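Local coordinates for protein membrane-bound lytic murein transglycosylase A (Burkholderia pseudomallei, PDB 6QK4) that probably cleaves the beta-1,4 linkage between MurNAc and GlcNAc in peptidoglycan as an exolytic transglycosylase, leaving a 1,6-anhydro bond in the MurNAc residue, at residues 11-16 with 287-292; 34-39 with 300-305. One frame throughout, in Å; residues are numbered along the deposited sequence.

How the contacts relate
From the N terminus the chain first runs through the loop 11-16, which contact 1 closes against strand 285-291. It then passes strand 25-27 and the turn 34-39, which contact 2 fastens to strand 298-307. The two strand segments follow in the same order as their two loop partners, so the closures cross instead of nesting, spanning 270 and 260 residues. Strands 285-291 and 298-307 are antiparallel neighbours, bonded from Arg301 N to Leu288 O, and the loops touch as well: Ala13 N lies 2.8 Å from Asp38 OD2. Together the contacts tie the N-terminal region to the 3D domain, a member of the double-psi beta-barrel clan.

Contact 1: 11-16 with 287-292; sequences AGAAIV and FLQTTR
The CA atoms of Ile15 and Gln289 come within 7.4 Å, the nearest pair between the irregular loop 11-16 and the end of strand 285-291. The loop forms no backbone hydrogen bond with segment 287-292; a glutamine, an isoleucine and two waters span the gap. Gln289 holds CG anti to its own N (chi1 177°) and stays extended beyond, which carries its amide up to the loop. NE2 donates to Ala13 O at 3.2 Å in a nearly straight bond, 164° at the hydrogen. The acceptor lies close to the plane of the Gln289 amide, yet NE2 stands above the carbonyl plane of Ala13, at 97° to the C=O, and not on a lone pair. Ala13 CB rests 3.7 Å from the same NE2. Ile15 slides past the glutamine in the opposite direction: its CG1 packs 3.5 Å from Gln289 CD, while CD1 reaches on to Gln289 O and Thr290 CA, so the aliphatic branch lies alongside the glutamine chain. One water donates to both Ala13 O and Thr290 O, linking loop and strand backbones; a second donates to Ala14 O and accepts from Gln289 NE2, whose amide nitrogen therefore serves two partners. Ala13 O is gripped three times, by Gln289 NE2, the first water and Asn300 ND2. The loop lies across strand 285-291, which falls within the 3D domain. That strand runs between antiparallel strands 298-307 and 336-346, with Gln289 pairing to Arg340 and Thr290 to Leu299; Ile15 extends the packing to Asn338 and Arg340, and Gln289 touches Asn300 on one neighbour and Trp342 on the other.

Contact 2: 34-39 with 300-305; sequences PGWQDD and NRLVFA
Asp39 carries this contact against Asn300, Arg301 and Leu302. Its CB sits 3.3 Å from Asn300 O, and CG, anti to the backbone N (chi1 -175°), brings the carboxylate to the backbone of Arg301 and Leu302. From there the carboxylate splits its work. OD1 makes a salt bridge with Arg301 NH1 at 3.2 Å, the two side chains crossing at about a right angle, and also accepts from Leu41 N. OD2 takes Leu302 N at 2.8 Å in a straight bond, 171° at the hydrogen, arriving from above the carboxylate plane; OD2 also forms a salt bridge with Arg271. Two arginines and two backbone amides thus hold the carboxylate and probably favour its charged form. Beside it, Gly35 CA comes 3.4 Å from Asn300 OD1, which finds no hydrogen-bond partner although buried. The other polar ends of Asn300 and Asp38 serve Ala13 in the loop of contact 1. Trp36 meets Leu302 CD2 at the ring edge, CZ3 to CD2 4.3 Å, while its NE1 bonds Glu84. The turn 34-39, between strand 25-27 and helix 44-55, thereby packs against strand 298-307 of the 3D domain, which pairs with strand 285-291; helix 76-86 adjoins both partners, Arg80 making a cation-pi contact with Trp36 and Phe83 packing on Trp36 and Leu302.

Contact 1: 11-16 with 287-292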
loop_
_atom_site.group_PDB
_atom_site.type_symbol
_atom_site.label_atom_id
_atom_site.label_comp_id
_atom_site.label_asym_id
_atom_site.label_seq_id
_atom_site.Cartn_x
_atom_site.Cartn_y
_atom_site.Cartn_z
ATOM N N ALA A 11 -17.258 17.837 -5.055
ATOM C CA ALA A 11 -16.965 16.451 -4.673
ATOM C C ALA A 11 -17.627 15.443 -5.632
ATOM O O ALA A 11 -18.663 15.694 -6.255
ATOM C CB ALA A 11 -17.417 16.150 -3.244
ATOM N N GLY A 12 -17.044 14.263 -5.710
ATOM C CA GLY A 12 -17.419 13.338 -6.760
ATOM C C GLY A 12 -18.710 12.541 -6.549
ATOM O O GLY A 12 -19.512 12.759 -5.637
ATOM N N ALA A 13 -18.891 11.585 -7.455
ATOM C CA ALA A 13 -20.058 10.731 -7.468
ATOM C C ALA A 13 -20.066 9.823 -6.255
ATOM O O ALA A 13 -19.058 9.168 -5.960
ATOM C CB ALA A 13 -20.040 9.837 -8.713
ATOM N N ALA A 14 -21.254 9.643 -5.684
ATOM C CA ALA A 14 -21.488 8.826 -4.495
ATOM C C ALA A 14 -22.188 7.509 -4.813
ATOM O O ALA A 14 -23.096 7.439 -5.631
ATOM C CB ALA A 14 -22.375 9.584 -3.507
ATOM N N ILE A 15 -21.805 6.454 -4.110
ATOM C CA ILE A 15 -22.386 5.131 -4.339
ATOM C C ILE A 15 -23.802 5.059 -3.780
ATOM O O ILE A 15 -24.066 5.491 -2.651
ATOM C CB ILE A 15 -21.486 4.066 -3.659
ATOM C CG1 ILE A 15 -20.118 3.989 -4.347
ATOM C CG2 ILE A 15 -22.201 2.641 -3.600
ATOM C CD1 ILE A 15 -19.002 3.409 -3.424
ATOM N N VAL A 16 -24.709 4.461 -4.551
ATOM C CA VAL A 16 -26.021 4.063 -4.052
ATOM C C VAL A 16 -25.886 2.587 -3.613
ATOM O O VAL A 16 -25.757 1.735 -4.502
ATOM C CB VAL A 16 -27.099 4.162 -5.137
ATOM C CG1 VAL A 16 -28.409 3.674 -4.549
ATOM C CG2 VAL A 16 -27.267 5.568 -5.636
ATOM N N PHE A 287 -11.934 0.920 -13.042
ATOM C CA PHE A 287 -12.383 2.199 -12.529
ATOM C C PHE A 287 -12.991 1.931 -11.164
ATOM O O PHE A 287 -13.899 1.091 -11.050
ATOM C CB PHE A 287 -13.380 2.918 -13.463
ATOM C CG PHE A 287 -13.537 4.364 -13.030
ATOM C CD1 PHE A 287 -12.532 5.273 -13.318
ATOM C CD2 PHE A 287 -14.580 4.758 -12.202
ATOM C CE1 PHE A 287 -12.584 6.548 -12.900
ATOM C CE2 PHE A 287 -14.637 6.103 -11.720
ATOM C CZ PHE A 287 -13.610 6.986 -12.039
ATOM N N LEU A 288 -12.421 2.572 -10.131
ATOM C CA LEU A 288 -12.765 2.325 -8.745
ATOM C C LEU A 288 -13.561 3.517 -8.208
ATOM O O LEU A 288 -13.090 4.639 -8.264
ATOM C CB LEU A 288 -11.461 2.104 -7.936
ATOM C CG LEU A 288 -11.627 1.659 -6.493
ATOM C CD1 LEU A 288 -12.412 0.350 -6.370
ATOM C CD2 LEU A 288 -10.215 1.507 -5.830
ATOM N N GLN A 289 -14.738 3.240 -7.649
ATOM C CA GLN A 289 -15.540 4.256 -6.983
ATOM C C GLN A 289 -15.603 3.875 -5.516
ATOM O O GLN A 289 -16.071 2.779 -5.191
ATOM C CB GLN A 289 -16.930 4.278 -7.604
ATOM C CG GLN A 289 -17.870 5.304 -6.855
ATOM C CD GLN A 289 -19.240 5.339 -7.510
ATOM O OE1 GLN A 289 -19.640 4.383 -8.202
ATOM N NE2 GLN A 289 -19.954 6.434 -7.322
ATOM N N THR A 290 -15.116 4.762 -4.643
ATOM C CA THR A 290 -15.034 4.445 -3.209
ATOM C C THR A 290 -15.021 5.788 -2.432
ATOM O O THR A 290 -15.517 6.800 -2.946
ATOM C CB THR A 290 -13.855 3.471 -2.946
ATOM O OG1 THR A 290 -13.883 3.116 -1.563
ATOM C CG2 THR A 290 -12.464 4.115 -3.197
ATOM N N THR A 291 -14.469 5.821 -1.221
ATOM C CA THR A 291 -14.342 7.067 -0.466
ATOM C C THR A 291 -12.968 7.132 0.191
ATOM O O THR A 291 -12.289 6.120 0.344
ATOM C CB THR A 291 -15.433 7.213 0.639
ATOM O OG1 THR A 291 -15.477 6.010 1.423
ATOM C CG2 THR A 291 -16.810 7.415 0.011
ATOM N N ARG A 292 -12.596 8.360 0.630
ATOM C CA ARG A 292 -11.301 8.550 1.295
ATOM C C ARG A 292 -11.402 8.180 2.766
ATOM O O ARG A 292 -12.370 8.533 3.417
ATOM C CB ARG A 292 -10.875 9.998 1.208
ATOM C CG ARG A 292 -10.700 10.536 -0.164
ATOM C CD ARG A 292 -9.787 11.753 -0.105
ATOM N NE ARG A 292 -9.371 12.019 -1.466
ATOM C CZ ARG A 292 -8.182 11.719 -1.950
ATOM N NH1 ARG A 292 -7.261 11.202 -1.146
ATOM N NH2 ARG A 292 -7.905 11.994 -3.217
HETATM O O HOH W 1 -18.171 7.255 -3.781
HETATM O O HOH W 2 -22.817 7.234 -8.392
#

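Contact 2: 34-39 with 300-305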
loop_
_atom_site.group_PDB
_atom_site.type_symbol
_atom_site.label_atom_id
_atom_site.label_comp_id
_atom_site.label_asym_id
_atom_site.label_seq_id
_atom_site.Cartn_x
_atom_site.Cartn_y
_atom_site.Cartn_z
ATOM N N PRO A 34 -20.381 6.253 -13.239
ATOM C CA PRO A 34 -20.550 7.405 -12.374
ATOM C C PRO A 34 -19.216 7.601 -11.677
ATOM O O PRO A 34 -18.609 6.673 -11.109
ATOM C CB PRO A 34 -21.666 6.978 -11.415
ATOM C CG PRO A 34 -21.553 5.490 -11.370
ATOM C CD PRO A 34 -20.940 5.019 -12.663
ATOM N N GLY A 35 -18.710 8.748 -11.843
ATOM C CA GLY A 35 -17.446 9.085 -11.277
ATOM C C GLY A 35 -16.379 9.260 -12.318
ATOM O O GLY A 35 -15.381 9.901 -12.024
ATOM N N TRP A 36 -16.612 8.829 -13.559
ATOM C CA TRP A 36 -15.534 8.919 -14.565
ATOM C C TRP A 36 -15.031 10.360 -14.687
ATOM O O TRP A 36 -13.827 10.602 -14.769
ATOM C CB TRP A 36 -16.040 8.381 -15.906
ATOM C CG TRP A 36 -15.164 8.528 -17.097
ATOM C CD1 TRP A 36 -15.452 9.157 -18.290
ATOM C CD2 TRP A 36 -13.864 7.959 -17.242
ATOM N NE1 TRP A 36 -14.400 8.985 -19.167
ATOM C CE2 TRP A 36 -13.394 8.290 -18.518
ATOM C CE3 TRP A 36 -13.024 7.251 -16.368
ATOM C CZ2 TRP A 36 -12.115 7.919 -18.995
ATOM C CZ3 TRP A 36 -11.738 6.821 -16.877
ATOM C CH2 TRP A 36 -11.304 7.160 -18.158
ATOM N N GLN A 37 -15.939 11.343 -14.748
ATOM C CA GLN A 37 -15.466 12.723 -14.898
ATOM C C GLN A 37 -14.863 13.299 -13.632
ATOM O O GLN A 37 -14.192 14.350 -13.703
ATOM C CB GLN A 37 -16.637 13.613 -15.349
ATOM C CG GLN A 37 -17.248 13.075 -16.606
ATOM C CD GLN A 37 -16.385 13.295 -17.834
ATOM O OE1 GLN A 37 -15.364 13.955 -17.798
ATOM N NE2 GLN A 37 -16.829 12.747 -18.960
ATOM N N ASP A 38 -15.085 12.655 -12.462
ATOM C CA ASP A 38 -14.527 13.124 -11.199
ATOM C C ASP A 38 -13.025 12.813 -11.055
ATOM O O ASP A 38 -12.308 13.488 -10.281
ATOM C CB ASP A 38 -15.321 12.486 -10.078
ATOM C CG ASP A 38 -16.740 12.980 -10.019
ATOM O OD1 ASP A 38 -16.920 14.238 -10.049
ATOM O OD2 ASP A 38 -17.639 12.099 -9.856
ATOM N N ASP A 39 -12.526 11.865 -11.816
ATOM C CA ASP A 39 -11.104 11.559 -11.774
ATOM C C ASP A 39 -10.345 12.512 -12.705
ATOM O O ASP A 39 -10.654 12.606 -13.906
ATOM C CB ASP A 39 -10.898 10.098 -12.194
ATOM C CG ASP A 39 -9.411 9.647 -12.045
ATOM O OD1 ASP A 39 -8.574 10.444 -11.553
ATOM O OD2 ASP A 39 -9.116 8.499 -12.411
ATOM N N ASN A 300 -12.941 8.620 -6.735
ATOM C CA ASN A 300 -13.219 7.962 -8.005
ATOM C C ASN A 300 -11.932 7.906 -8.810
ATOM O O ASN A 300 -11.363 8.951 -9.134
ATOM C CB ASN A 300 -14.278 8.762 -8.781
ATOM C CG ASN A 300 -15.678 8.579 -8.178
ATOM O OD1 ASN A 300 -16.347 7.578 -8.435
ATOM N ND2 ASN A 300 -16.128 9.565 -7.412
ATOM N N ARG A 301 -11.420 6.696 -9.091
ATOM C CA ARG A 301 -10.014 6.641 -9.525
ATOM C C ARG A 301 -9.854 5.514 -10.544
ATOM O O ARG A 301 -10.266 4.377 -10.253
ATOM C CB ARG A 301 -9.035 6.291 -8.357
ATOM C CG ARG A 301 -8.188 7.399 -7.690
ATOM C CD ARG A 301 -7.134 7.811 -8.569
ATOM N NE ARG A 301 -6.055 8.655 -8.080
ATOM C CZ ARG A 301 -5.959 9.965 -8.274
ATOM N NH1 ARG A 301 -6.987 10.659 -8.772
ATOM N NH2 ARG A 301 -4.852 10.594 -7.908
ATOM N N LEU A 302 -9.263 5.811 -11.705
ATOM C CA LEU A 302 -8.828 4.770 -12.635
ATOM C C LEU A 302 -7.508 4.221 -12.126
ATOM O O LEU A 302 -6.545 4.970 -11.951
ATOM C CB LEU A 302 -8.659 5.331 -14.046
ATOM C CG LEU A 302 -8.193 4.284 -15.092
ATOM C CD1 LEU A 302 -9.180 3.122 -15.312
ATOM C CD2 LEU A 302 -7.920 5.014 -16.386
ATOM N N VAL A 303 -7.487 2.919 -11.858
ATOM C CA VAL A 303 -6.318 2.235 -11.324
ATOM C C VAL A 303 -6.042 1.007 -12.201
ATOM O O VAL A 303 -6.819 0.628 -13.111
ATOM C CB VAL A 303 -6.532 1.819 -9.854
ATOM C CG1 VAL A 303 -6.873 3.092 -8.985
ATOM C CG2 VAL A 303 -7.729 0.852 -9.724
ATOM N N PHE A 304 -4.907 0.347 -11.909
ATOM C CA PHE A 304 -4.531 -0.848 -12.687
ATOM C C PHE A 304 -4.243 -1.986 -11.732
ATOM O O PHE A 304 -3.591 -1.778 -10.712
ATOM C CB PHE A 304 -3.292 -0.573 -13.551
ATOM C CG PHE A 304 -3.567 0.390 -14.679
ATOM C CD1 PHE A 304 -3.542 1.736 -14.433
ATOM C CD2 PHE A 304 -3.774 -0.094 -15.987
ATOM C CE1 PHE A 304 -3.807 2.634 -15.500
ATOM C CE2 PHE A 304 -4.045 0.776 -17.059
ATOM C CZ PHE A 304 -4.076 2.160 -16.765
ATOM N N ALA A 305 -4.767 -3.181 -12.041
ATOM C CA ALA A 305 -4.510 -4.361 -11.201
ATOM C C ALA A 305 -3.085 -4.850 -11.421
ATOM O O ALA A 305 -2.777 -5.463 -12.448
ATOM C CB ALA A 305 -5.541 -5.446 -11.547
#